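Local coordinates for protein aromatic-L-amino-acid decarboxylase (Catharanthus roseus, PDB 6EEW) that decarboxylates L-tryptophan to tryptamine and 5-hydroxy-L-tryptophan to serotonin, working as a homodimeric pyridoxal-phosphate enzyme of the group II decarboxylase family, at residues D141-I146 against C329-Q334; E134-V139 against V360-W365; S412-V417 against R484-I489; K402-W407 against S423-R428. All blocks are in the same frame, centred on the assembly; numbering follows the deposited sequence.

Contact 1 (D141-I146 against C329-Q334); sequences DWLAQI and CLWVKQ
Trp331 spans the gap between strand 328-332 and the C-terminal turns of helix 130-146, with its indole lying against Leu143 and Ala144. From CB the ring leaves with CG anti to the carbonyl carbon (chi1 -67°), and chi2 near -94° turns the indole broadside to the CA-CB bond. On the pyrrole side CD1 comes within 4.1 Å of Ala144 CB, and the neighbouring NE1 lies closer still, 3.4 Å from the same methyl. That N-H is spoken for: it donates to the carbonyl O of Met140, one residue before 141-146, a bond that holds the pyrrole edge close to the helix backbone. Farther along, CZ2 on the benzene rim approaches Leu143 CB at 3.8 Å, and this CB lies at the ring edge, near its plane. Leu143 then reaches past the indole to Cys329, two residues earlier on the strand and also turned to the helix, its CD2 lying 3.9 Å from Cys329 SG.

The axes of 141-146 and of strand residues 329-332 cross at -79°, 10.3 Å apart at closest, so one large side chain does most of the bridging. Leu313 and Leu315 of the adjacent strand 312-315 also touch the indole. The strand runs antiparallel to both its neighbours, the arrangement known from the large domain of fold type I pyridoxal-phosphate enzymes. Elsewhere on the helix, Trp142 NE1 and Gln145 NE2 bond to backbone oxygens of Pro64 and Glu65 of the second subunit. Across the contact itself the chemistry is apolar and buried, and the indole's one polar atom is satisfied by the helix backbone, which probably helps to set how the ring is turned.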
# COMPACT_ATOMS: atom_id res chain seq x y z
N ASP A 141 3.96 -18.02 8.72
CA ASP A 141 3.78 -19.39 9.19
C ASP A 141 3.38 -19.42 10.68
O ASP A 141 2.54 -20.23 11.09
CB ASP A 141 5.05 -20.20 8.94
CG ASP A 141 5.12 -20.77 7.52
OD1 ASP A 141 4.27 -20.42 6.67
OD2 ASP A 141 6.04 -21.58 7.24
N TRP A 142 3.97 -18.54 11.50
CA TRP A 142 3.53 -18.39 12.89
C TRP A 142 2.04 -18.14 12.96
O TRP A 142 1.30 -18.84 13.66
CB TRP A 142 4.23 -17.21 13.55
CG TRP A 142 5.56 -17.51 14.08
CD1 TRP A 142 6.35 -18.55 13.75
CD2 TRP A 142 6.28 -16.73 15.04
NE1 TRP A 142 7.54 -18.48 14.45
CE2 TRP A 142 7.51 -17.38 15.26
CE3 TRP A 142 5.99 -15.57 15.75
CZ2 TRP A 142 8.46 -16.89 16.16
CZ3 TRP A 142 6.93 -15.08 16.65
CH2 TRP A 142 8.16 -15.75 16.85
N LEU A 143 1.59 -17.11 12.26
CA LEU A 143 0.19 -16.73 12.33
C LEU A 143 -0.69 -17.84 11.79
O LEU A 143 -1.73 -18.15 12.38
CB LEU A 143 -0.01 -15.43 11.58
CG LEU A 143 -1.01 -14.45 12.17
CD1 LEU A 143 -0.81 -14.37 13.65
CD2 LEU A 143 -0.75 -13.09 11.52
N ALA A 144 -0.27 -18.48 10.71
CA ALA A 144 -1.04 -19.59 10.16
C ALA A 144 -1.25 -20.68 11.20
O ALA A 144 -2.34 -21.26 11.30
CB ALA A 144 -0.34 -20.15 8.93
N GLN A 145 -0.20 -20.98 11.98
CA GLN A 145 -0.32 -22.00 13.02
C GLN A 145 -1.23 -21.54 14.15
O GLN A 145 -2.02 -22.34 14.68
CB GLN A 145 1.05 -22.35 13.59
CG GLN A 145 2.02 -22.95 12.61
CD GLN A 145 3.40 -23.07 13.22
OE1 GLN A 145 3.63 -23.95 14.04
NE2 GLN A 145 4.30 -22.17 12.86
N ILE A 146 -1.13 -20.28 14.57
CA ILE A 146 -2.06 -19.81 15.59
C ILE A 146 -3.48 -19.98 15.09
O ILE A 146 -4.37 -20.45 15.81
CB ILE A 146 -1.76 -18.35 15.99
CG1 ILE A 146 -0.40 -18.25 16.70
CG2 ILE A 146 -2.80 -17.82 16.94
CD1 ILE A 146 0.22 -16.87 16.54
N CYS A 329 -3.03 -9.68 6.04
CA CYS A 329 -2.38 -10.96 5.78
C CYS A 329 -3.20 -11.75 4.79
O CYS A 329 -4.43 -11.84 4.92
CB CYS A 329 -2.21 -11.77 7.07
SG CYS A 329 -1.26 -10.96 8.33
N LEU A 330 -2.51 -12.36 3.83
CA LEU A 330 -3.14 -13.16 2.79
C LEU A 330 -2.41 -14.48 2.71
O LEU A 330 -1.18 -14.51 2.65
CB LEU A 330 -3.09 -12.46 1.44
CG LEU A 330 -3.50 -13.24 0.20
CD1 LEU A 330 -5.01 -13.44 0.16
CD2 LEU A 330 -3.01 -12.50 -1.03
N TRP A 331 -3.16 -15.57 2.82
CA TRP A 331 -2.65 -16.90 2.61
C TRP A 331 -3.27 -17.51 1.36
O TRP A 331 -4.46 -17.30 1.07
CB TRP A 331 -2.94 -17.80 3.81
CG TRP A 331 -2.22 -17.48 5.08
CD1 TRP A 331 -1.04 -18.01 5.53
CD2 TRP A 331 -2.68 -16.59 6.09
NE1 TRP A 331 -0.74 -17.50 6.78
CE2 TRP A 331 -1.73 -16.62 7.14
CE3 TRP A 331 -3.80 -15.77 6.22
CZ2 TRP A 331 -1.87 -15.86 8.28
CZ3 TRP A 331 -3.93 -15.00 7.35
CH2 TRP A 331 -2.96 -15.04 8.37
N VAL A 332 -2.47 -18.29 0.65
CA VAL A 332 -2.88 -18.93 -0.59
C VAL A 332 -2.40 -20.36 -0.57
O VAL A 332 -1.24 -20.64 -0.22
CB VAL A 332 -2.37 -18.18 -1.83
CG1 VAL A 332 -2.76 -18.92 -3.07
CG2 VAL A 332 -2.95 -16.79 -1.85
N LYS A 333 -3.30 -21.28 -0.94
CA LYS A 333 -3.00 -22.70 -0.89
C LYS A 333 -2.12 -23.11 -2.06
O LYS A 333 -1.32 -24.05 -1.93
CB LYS A 333 -4.30 -23.49 -0.86
CG LYS A 333 -4.14 -24.97 -0.54
CD LYS A 333 -5.50 -25.60 -0.25
CE LYS A 333 -6.39 -25.54 -1.47
NZ LYS A 333 -7.76 -26.05 -1.15
N GLN A 334 -2.25 -22.44 -3.21
CA GLN A 334 -1.43 -22.71 -4.39
C GLN A 334 -0.74 -21.42 -4.82
O GLN A 334 -1.21 -20.73 -5.74
CB GLN A 334 -2.27 -23.32 -5.50
CG GLN A 334 -2.71 -24.74 -5.20
CD GLN A 334 -3.43 -25.37 -6.37
OE1 GLN A 334 -4.60 -25.09 -6.62
NE2 GLN A 334 -2.72 -26.24 -7.10

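Contact 2 (E134-V139 against V360-W365); sequences ELEMIV and VDFKNW
Glu136 is the first residue along 134-139 to meet the loop 360-365, and it does so by stacking on Phe362. With CG anti to the backbone N (chi1 -177°) and an extended chain, it runs over the ring: CG is 3.7 Å from Phe362 CE2, and OE2 sits 3.9 Å above the ring plane, over its centre. Carboxylate and ring are 22° from parallel. The charge is met elsewhere, OE1 by a salt bridge to Arg371 and OE2 by the backbone N-H of Ile163, so the carboxylate is held over the ring by partners at its own oxygens, and the Arg371 charge probably offsets its own. On the opposite face lies Val360 CG2, from the loop itself, 3.6 Å above the plane. Cutting Glu136 back to an alanine removes the chain that lies over Phe362 and would probably leave Arg371 and the Ile163 N-H without their carboxylate partner.

Met137 follows. Its CG is 4.1 Å from Phe362 CZ, and its SD comes 4.3 Å from Val360 CG2, so CG meets the phenyl ring and the sulfur meets the valine.

Arg371, which also touches Phe362, comes directly after Thr369 and Gly370 of a tryptophan-binding pocket. Around the contact, Val162 of strand 160-164 touches Glu136 and Phe362, and Ser375 at the start of helix 375-409 packs on Glu136; helix 130-146 turns Leu135 and Ile138 to Ile63 and Leu59 of the second subunit.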
# COMPACT_ATOMS: atom_id res chain seq x y z
N GLU A 134 12.66 -13.07 4.76
CA GLU A 134 12.67 -14.29 5.56
C GLU A 134 11.78 -14.15 6.79
O GLU A 134 10.99 -15.05 7.10
CB GLU A 134 14.10 -14.65 5.93
CG GLU A 134 14.96 -15.00 4.73
CD GLU A 134 16.01 -16.04 5.06
OE1 GLU A 134 15.93 -16.63 6.16
OE2 GLU A 134 16.91 -16.30 4.23
N LEU A 135 11.89 -13.02 7.50
CA LEU A 135 11.04 -12.80 8.65
C LEU A 135 9.58 -12.75 8.24
O LEU A 135 8.71 -13.16 9.01
CB LEU A 135 11.42 -11.52 9.39
CG LEU A 135 10.57 -11.25 10.65
CD1 LEU A 135 10.83 -12.29 11.75
CD2 LEU A 135 10.78 -9.85 11.20
N GLU A 136 9.28 -12.25 7.04
CA GLU A 136 7.88 -12.26 6.63
C GLU A 136 7.37 -13.68 6.45
O GLU A 136 6.26 -14.02 6.89
CB GLU A 136 7.70 -11.46 5.34
CG GLU A 136 6.25 -11.37 4.88
CD GLU A 136 5.98 -10.11 4.07
OE1 GLU A 136 6.77 -9.14 4.20
OE2 GLU A 136 4.95 -10.07 3.35
N MET A 137 8.15 -14.54 5.79
CA MET A 137 7.75 -15.93 5.67
C MET A 137 7.53 -16.56 7.05
O MET A 137 6.50 -17.23 7.29
CB MET A 137 8.81 -16.70 4.89
CG MET A 137 9.05 -16.19 3.49
SD MET A 137 10.48 -16.99 2.74
CE MET A 137 9.91 -18.68 2.59
N ILE A 138 8.47 -16.35 7.97
CA ILE A 138 8.35 -16.96 9.30
C ILE A 138 7.10 -16.45 10.01
O ILE A 138 6.36 -17.23 10.63
CB ILE A 138 9.62 -16.68 10.13
CG1 ILE A 138 10.84 -17.35 9.52
CG2 ILE A 138 9.44 -17.20 11.51
CD1 ILE A 138 12.14 -16.85 10.11
N VAL A 139 6.85 -15.14 9.96
CA VAL A 139 5.70 -14.58 10.67
C VAL A 139 4.40 -15.11 10.07
O VAL A 139 3.43 -15.37 10.79
CB VAL A 139 5.74 -13.05 10.65
CG1 VAL A 139 4.31 -12.46 10.80
CG2 VAL A 139 6.67 -12.52 11.72
N VAL A 360 11.73 -16.45 -1.33
CA VAL A 360 10.86 -15.84 -2.33
C VAL A 360 11.29 -14.40 -2.60
O VAL A 360 12.08 -13.81 -1.86
CB VAL A 360 9.38 -15.88 -1.88
CG1 VAL A 360 9.01 -17.29 -1.45
CG2 VAL A 360 9.12 -14.89 -0.77
N ASP A 361 10.79 -13.85 -3.71
CA ASP A 361 10.83 -12.43 -4.00
C ASP A 361 9.39 -11.94 -3.93
O ASP A 361 8.57 -12.28 -4.79
CB ASP A 361 11.44 -12.13 -5.37
CG ASP A 361 12.89 -12.58 -5.50
OD1 ASP A 361 13.66 -12.46 -4.52
OD2 ASP A 361 13.27 -13.03 -6.61
N PHE A 362 9.07 -11.17 -2.89
CA PHE A 362 7.67 -10.85 -2.65
C PHE A 362 7.10 -9.91 -3.69
O PHE A 362 5.88 -9.75 -3.75
CB PHE A 362 7.46 -10.29 -1.24
CG PHE A 362 7.19 -11.36 -0.20
CD1 PHE A 362 6.00 -12.10 -0.23
CD2 PHE A 362 8.11 -11.63 0.81
CE1 PHE A 362 5.75 -13.09 0.72
CE2 PHE A 362 7.86 -12.62 1.78
CZ PHE A 362 6.68 -13.35 1.74
N LYS A 363 7.93 -9.27 -4.52
CA LYS A 363 7.38 -8.50 -5.62
C LYS A 363 6.43 -9.34 -6.47
O LYS A 363 5.45 -8.82 -7.01
CB LYS A 363 8.51 -7.94 -6.49
CG LYS A 363 9.29 -8.99 -7.29
CD LYS A 363 10.40 -8.29 -8.10
CE LYS A 363 11.25 -9.27 -8.89
NZ LYS A 363 10.44 -10.00 -9.88
N ASN A 364 6.68 -10.64 -6.55
CA ASN A 364 5.87 -11.54 -7.35
C ASN A 364 4.54 -11.86 -6.69
O ASN A 364 3.68 -12.47 -7.33
CB ASN A 364 6.64 -12.85 -7.58
CG ASN A 364 7.96 -12.61 -8.25
OD1 ASN A 364 8.10 -11.69 -9.05
ND2 ASN A 364 8.96 -13.43 -7.93
N TRP A 365 4.34 -11.44 -5.45
CA TRP A 365 3.13 -11.77 -4.70
C TRP A 365 2.20 -10.58 -4.55
O TRP A 365 1.26 -10.63 -3.75
CB TRP A 365 3.48 -12.30 -3.31
CG TRP A 365 4.29 -13.55 -3.30
CD1 TRP A 365 5.55 -13.73 -3.82
CD2 TRP A 365 3.89 -14.79 -2.74
NE1 TRP A 365 5.95 -15.03 -3.61
CE2 TRP A 365 4.96 -15.69 -2.94
CE3 TRP A 365 2.75 -15.23 -2.08
CZ2 TRP A 365 4.90 -17.01 -2.52
CZ3 TRP A 365 2.69 -16.52 -1.66
CH2 TRP A 365 3.76 -17.41 -1.87

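Contact 3 (S412-V417 against R484-I489); sequences SRFEIV and RVWDLI
The backbones of 412-417 and 484-489 stay well apart, with the CA atoms of Phe414 and Ile489, the nearest pair, at 10.8 Å, so side chains alone close the distance. This is the C-terminal small domain of a fold type I pyridoxal-phosphate enzyme: strand 414-416 lies at one side of a four-stranded antiparallel sheet, and helix 479-496 is among the helices packed against it.

Phe414 carries the strand's share of the contact. Trp486 meets it in a T-shaped (edge-to-face) stack: the edge of the indole's six-membered ring is aimed at the phenyl face, with centroids 5.6 Å apart and planes at 67°. The atom leading the way is Trp486 CH2, which lies over the rim of the phenyl face rather than its centre, 4.2 Å from Phe414 CD1. Trp486 gets there because its CG is anti to the backbone N (chi1 175°), which sends the indole out toward the strand although its CB does not itself point there. One helical turn on, Ile489 adds its branch methyl, CG2 lying 4.1 Å from Phe414 CZ at the far end of the ring.

Other residues fill in around this trio. Trp407 of helix 375-409 meets the Trp486 indole with its ring nearly parallel, while Leu445 of helix 438-451 and Phe427 of the adjacent strand touch Phe414. Next door, Arg413 ties the loop before the strand to the same helix 479-496 through a salt bridge from NH1 to Asp494 OD1, and its NH2, paired with Asp411 OD2, lies at the Phe414 edge, in the plane of the ring.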
# COMPACT_ATOMS: atom_id res chain seq x y z
N SER A 412 -36.82 -2.66 27.27
CA SER A 412 -37.87 -3.12 26.36
C SER A 412 -38.16 -2.13 25.25
O SER A 412 -38.92 -2.46 24.34
CB SER A 412 -39.14 -3.43 27.16
OG SER A 412 -39.52 -2.32 27.93
N ARG A 413 -37.62 -0.91 25.33
CA ARG A 413 -37.79 0.05 24.25
C ARG A 413 -36.88 -0.28 23.07
O ARG A 413 -37.21 0.03 21.93
CB ARG A 413 -37.49 1.46 24.74
CG ARG A 413 -38.39 1.93 25.87
CD ARG A 413 -37.91 3.26 26.44
NE ARG A 413 -36.51 3.22 26.86
CZ ARG A 413 -35.89 4.23 27.47
NH1 ARG A 413 -36.54 5.35 27.73
NH2 ARG A 413 -34.61 4.10 27.82
N PHE A 414 -35.77 -0.96 23.34
CA PHE A 414 -34.77 -1.31 22.35
C PHE A 414 -34.90 -2.78 21.98
O PHE A 414 -35.53 -3.58 22.67
CB PHE A 414 -33.37 -1.03 22.88
CG PHE A 414 -33.10 0.43 23.13
CD1 PHE A 414 -33.47 1.03 24.32
CD2 PHE A 414 -32.42 1.19 22.19
CE1 PHE A 414 -33.21 2.36 24.56
CE2 PHE A 414 -32.15 2.53 22.43
CZ PHE A 414 -32.54 3.11 23.61
N GLU A 415 -34.27 -3.14 20.86
CA GLU A 415 -34.25 -4.52 20.40
C GLU A 415 -32.92 -4.77 19.73
O GLU A 415 -32.37 -3.88 19.06
CB GLU A 415 -35.41 -4.79 19.44
CG GLU A 415 -35.17 -4.37 17.99
CD GLU A 415 -36.31 -4.79 17.07
OE1 GLU A 415 -37.40 -5.13 17.57
OE2 GLU A 415 -36.11 -4.79 15.84
N ILE A 416 -32.40 -5.98 19.91
CA ILE A 416 -31.23 -6.44 19.18
C ILE A 416 -31.71 -6.98 17.83
O ILE A 416 -32.51 -7.92 17.78
CB ILE A 416 -30.47 -7.52 19.96
CG1 ILE A 416 -30.15 -7.03 21.38
CG2 ILE A 416 -29.18 -7.86 19.24
CD1 ILE A 416 -29.20 -5.85 21.43
N VAL A 417 -31.21 -6.39 16.74
CA VAL A 417 -31.76 -6.66 15.42
C VAL A 417 -31.25 -7.99 14.86
O VAL A 417 -32.00 -8.72 14.20
CB VAL A 417 -31.42 -5.49 14.48
CG1 VAL A 417 -31.91 -5.78 13.07
CG2 VAL A 417 -32.02 -4.19 15.01
N ARG A 484 -20.67 4.21 30.34
CA ARG A 484 -21.08 5.60 30.17
C ARG A 484 -21.76 5.83 28.82
O ARG A 484 -22.69 6.64 28.73
CB ARG A 484 -19.89 6.55 30.33
CG ARG A 484 -19.23 6.50 31.69
CD ARG A 484 -18.33 7.71 31.86
NE ARG A 484 -17.35 7.84 30.78
CZ ARG A 484 -16.49 8.84 30.67
NH1 ARG A 484 -16.48 9.81 31.58
NH2 ARG A 484 -15.64 8.88 29.65
N VAL A 485 -21.32 5.13 27.77
CA VAL A 485 -22.02 5.24 26.50
C VAL A 485 -23.46 4.77 26.65
O VAL A 485 -24.40 5.40 26.15
CB VAL A 485 -21.30 4.45 25.40
CG1 VAL A 485 -22.21 4.33 24.18
CG2 VAL A 485 -20.01 5.13 25.01
N TRP A 486 -23.65 3.63 27.31
CA TRP A 486 -25.01 3.13 27.51
C TRP A 486 -25.84 4.10 28.35
O TRP A 486 -27.01 4.36 28.04
CB TRP A 486 -24.96 1.75 28.15
CG TRP A 486 -26.30 1.22 28.49
CD1 TRP A 486 -26.73 0.78 29.71
CD2 TRP A 486 -27.42 1.11 27.61
NE1 TRP A 486 -28.03 0.37 29.63
CE2 TRP A 486 -28.49 0.57 28.35
CE3 TRP A 486 -27.62 1.40 26.25
CZ2 TRP A 486 -29.73 0.31 27.80
CZ3 TRP A 486 -28.86 1.14 25.70
CH2 TRP A 486 -29.90 0.61 26.47
N ASP A 487 -25.25 4.67 29.40
CA ASP A 487 -25.95 5.68 30.18
C ASP A 487 -26.37 6.85 29.30
O ASP A 487 -27.51 7.32 29.37
CB ASP A 487 -25.07 6.17 31.33
CG ASP A 487 -24.89 5.13 32.41
OD1 ASP A 487 -25.80 4.29 32.59
OD2 ASP A 487 -23.83 5.14 33.08
N LEU A 488 -25.46 7.32 28.45
CA LEU A 488 -25.76 8.45 27.57
C LEU A 488 -26.88 8.09 26.60
O LEU A 488 -27.77 8.91 26.33
CB LEU A 488 -24.51 8.86 26.80
CG LEU A 488 -24.66 10.01 25.80
CD1 LEU A 488 -25.00 11.31 26.50
CD2 LEU A 488 -23.44 10.17 24.88
N ILE A 489 -26.82 6.89 26.02
CA ILE A 489 -27.85 6.45 25.09
C ILE A 489 -29.21 6.49 25.78
O ILE A 489 -30.19 7.00 25.21
CB ILE A 489 -27.52 5.04 24.56
CG1 ILE A 489 -26.21 5.08 23.77
CG2 ILE A 489 -28.68 4.51 23.73
CD1 ILE A 489 -25.75 3.74 23.24

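Contact 4 (K402-W407 against S423-R428); sequences KMFEEW and SLVCFR
Phe404 fits its ring edge between Val425 and Phe427, two residues on the same side of strand 424-429. Its CD2 is 3.8 Å from Val425 CG1, a methyl lying in the plane of the phenyl ring, at its edge. The CE2 corner points at the face of Phe427, 4.0 Å from CE1, in a T-shaped (edge-to-face) stack with centroids 5.5 Å apart and planes at 66°. Phe404 extends this far with CG anti to the backbone N (chi1 178°). Beside it Glu405 contributes only its CB, 4.3 Å from Val425 CG1. A serine in place of Phe404 would take away the ring and probably leave a gap beside Val425, with one face of Phe427 missing its aromatic partner.

In the next shell, Phe427 CG sits in the crowded position between backbone N and carbonyl carbon, and its ring edge lies beside Val425 O. Leu470 of strand 465-471 and Val482 of helix 479-496 also touch Phe404, while the Glu405 carboxylate forms salt bridges with Arg409 and Arg420. Farther out, Lys402 NZ and Glu406 OE2 pair along the helix at 3.2 Å.

The helix and strand segments run 17° from parallel with axes 8.7 Å apart. Helix 375-409 leads into strand 414-416, and 424-429 returns beside it: a helix laid on an antiparallel sheet, as in the small domain of fold type I decarboxylases.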
# COMPACT_ATOMS: atom_id res chain seq x y z
N LYS A 402 -20.72 -8.29 24.67
CA LYS A 402 -21.77 -9.13 25.24
C LYS A 402 -22.46 -8.42 26.40
O LYS A 402 -23.69 -8.45 26.52
CB LYS A 402 -21.17 -10.46 25.69
CG LYS A 402 -22.16 -11.58 25.99
CD LYS A 402 -21.41 -12.87 26.30
CE LYS A 402 -22.34 -14.05 26.54
NZ LYS A 402 -23.17 -13.86 27.75
N MET A 403 -21.67 -7.79 27.26
CA MET A 403 -22.21 -6.99 28.36
C MET A 403 -23.12 -5.89 27.83
O MET A 403 -24.22 -5.66 28.36
CB MET A 403 -21.04 -6.43 29.16
CG MET A 403 -21.37 -5.67 30.42
SD MET A 403 -19.84 -5.18 31.25
CE MET A 403 -19.13 -4.05 30.06
N PHE A 404 -22.67 -5.16 26.79
CA PHE A 404 -23.51 -4.10 26.24
C PHE A 404 -24.81 -4.65 25.66
O PHE A 404 -25.88 -4.04 25.81
CB PHE A 404 -22.77 -3.30 25.16
CG PHE A 404 -23.62 -2.23 24.54
CD1 PHE A 404 -23.69 -0.97 25.11
CD2 PHE A 404 -24.40 -2.51 23.42
CE1 PHE A 404 -24.50 0.00 24.56
CE2 PHE A 404 -25.22 -1.54 22.87
CZ PHE A 404 -25.26 -0.27 23.43
N GLU A 405 -24.74 -5.79 24.97
CA GLU A 405 -25.94 -6.41 24.45
C GLU A 405 -26.91 -6.75 25.57
O GLU A 405 -28.12 -6.51 25.47
CB GLU A 405 -25.58 -7.68 23.68
CG GLU A 405 -26.80 -8.49 23.26
CD GLU A 405 -26.43 -9.87 22.77
OE1 GLU A 405 -25.25 -10.27 22.92
OE2 GLU A 405 -27.32 -10.56 22.23
N GLU A 406 -26.38 -7.30 26.67
CA GLU A 406 -27.22 -7.66 27.81
C GLU A 406 -27.91 -6.43 28.37
O GLU A 406 -29.12 -6.45 28.65
CB GLU A 406 -26.36 -8.34 28.87
CG GLU A 406 -25.69 -9.60 28.37
CD GLU A 406 -24.71 -10.17 29.37
OE1 GLU A 406 -24.75 -9.76 30.55
OE2 GLU A 406 -23.90 -11.03 28.97
N TRP A 407 -27.18 -5.32 28.50
CA TRP A 407 -27.80 -4.06 28.91
C TRP A 407 -28.95 -3.69 27.97
O TRP A 407 -30.05 -3.36 28.42
CB TRP A 407 -26.76 -2.94 28.94
CG TRP A 407 -25.69 -3.12 29.95
CD1 TRP A 407 -25.76 -3.86 31.09
CD2 TRP A 407 -24.38 -2.56 29.91
NE1 TRP A 407 -24.57 -3.79 31.78
CE2 TRP A 407 -23.70 -3.00 31.07
CE3 TRP A 407 -23.70 -1.73 29.01
CZ2 TRP A 407 -22.39 -2.64 31.35
CZ3 TRP A 407 -22.40 -1.37 29.29
CH2 TRP A 407 -21.75 -1.82 30.45
N SER A 423 -17.67 -8.54 18.28
CA SER A 423 -17.59 -7.34 19.11
C SER A 423 -18.57 -6.25 18.68
O SER A 423 -18.61 -5.18 19.30
CB SER A 423 -16.17 -6.79 19.11
OG SER A 423 -16.14 -5.53 19.73
N LEU A 424 -19.34 -6.48 17.62
CA LEU A 424 -20.23 -5.46 17.07
C LEU A 424 -21.65 -5.78 17.48
O LEU A 424 -22.12 -6.90 17.26
CB LEU A 424 -20.13 -5.39 15.54
CG LEU A 424 -21.34 -4.78 14.85
CD1 LEU A 424 -21.47 -3.30 15.18
CD2 LEU A 424 -21.28 -5.00 13.34
N VAL A 425 -22.35 -4.78 18.04
CA VAL A 425 -23.73 -4.93 18.50
C VAL A 425 -24.63 -4.07 17.63
O VAL A 425 -24.46 -2.84 17.58
CB VAL A 425 -23.86 -4.54 19.99
CG1 VAL A 425 -25.29 -4.76 20.50
CG2 VAL A 425 -22.86 -5.28 20.83
N CYS A 426 -25.59 -4.69 16.96
CA CYS A 426 -26.56 -3.99 16.13
C CYS A 426 -27.89 -3.90 16.87
O CYS A 426 -28.46 -4.93 17.24
CB CYS A 426 -26.74 -4.70 14.79
SG CYS A 426 -25.21 -4.81 13.80
N PHE A 427 -28.38 -2.68 17.09
CA PHE A 427 -29.57 -2.50 17.91
C PHE A 427 -30.41 -1.34 17.38
O PHE A 427 -30.00 -0.60 16.48
CB PHE A 427 -29.19 -2.26 19.38
CG PHE A 427 -28.43 -0.99 19.62
CD1 PHE A 427 -27.10 -0.88 19.23
CD2 PHE A 427 -29.04 0.09 20.24
CE1 PHE A 427 -26.40 0.29 19.46
CE2 PHE A 427 -28.34 1.27 20.47
CZ PHE A 427 -27.02 1.37 20.08
N ARG A 428 -31.61 -1.20 17.94
CA ARG A 428 -32.48 -0.10 17.51
C ARG A 428 -33.56 0.12 18.56
O ARG A 428 -33.77 -0.71 19.44
CB ARG A 428 -33.09 -0.41 16.14
CG ARG A 428 -34.29 -1.36 16.20
CD ARG A 428 -34.64 -1.98 14.85
NE ARG A 428 -35.65 -1.28 14.07
CZ ARG A 428 -36.81 -1.82 13.71
NH1 ARG A 428 -37.11 -3.07 14.06
NH2 ARG A 428 -37.68 -1.12 12.99

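All four contacts are largely buried and rest on aromatic side chains, but they fall into two pairs. Contacts 1 and 2 share helix 130-146, which also touches the second subunit; their centres are 12 Å apart. Contacts 3 and 4 lie in the small domain, where no other chain touches their segments, with centres 8 Å apart; they meet directly through neighbouring strands, Glu415 OE2 bridging to Arg428 NH1 at 2.7 Å. The chemistry differs accordingly: apolar packing round an indole that is hydrogen-bonded to the helix backbone in contact 1, a carboxylate over a phenyl face in contact 2, and T-shaped aromatic pairs between helix and sheet in contacts 3 and 4.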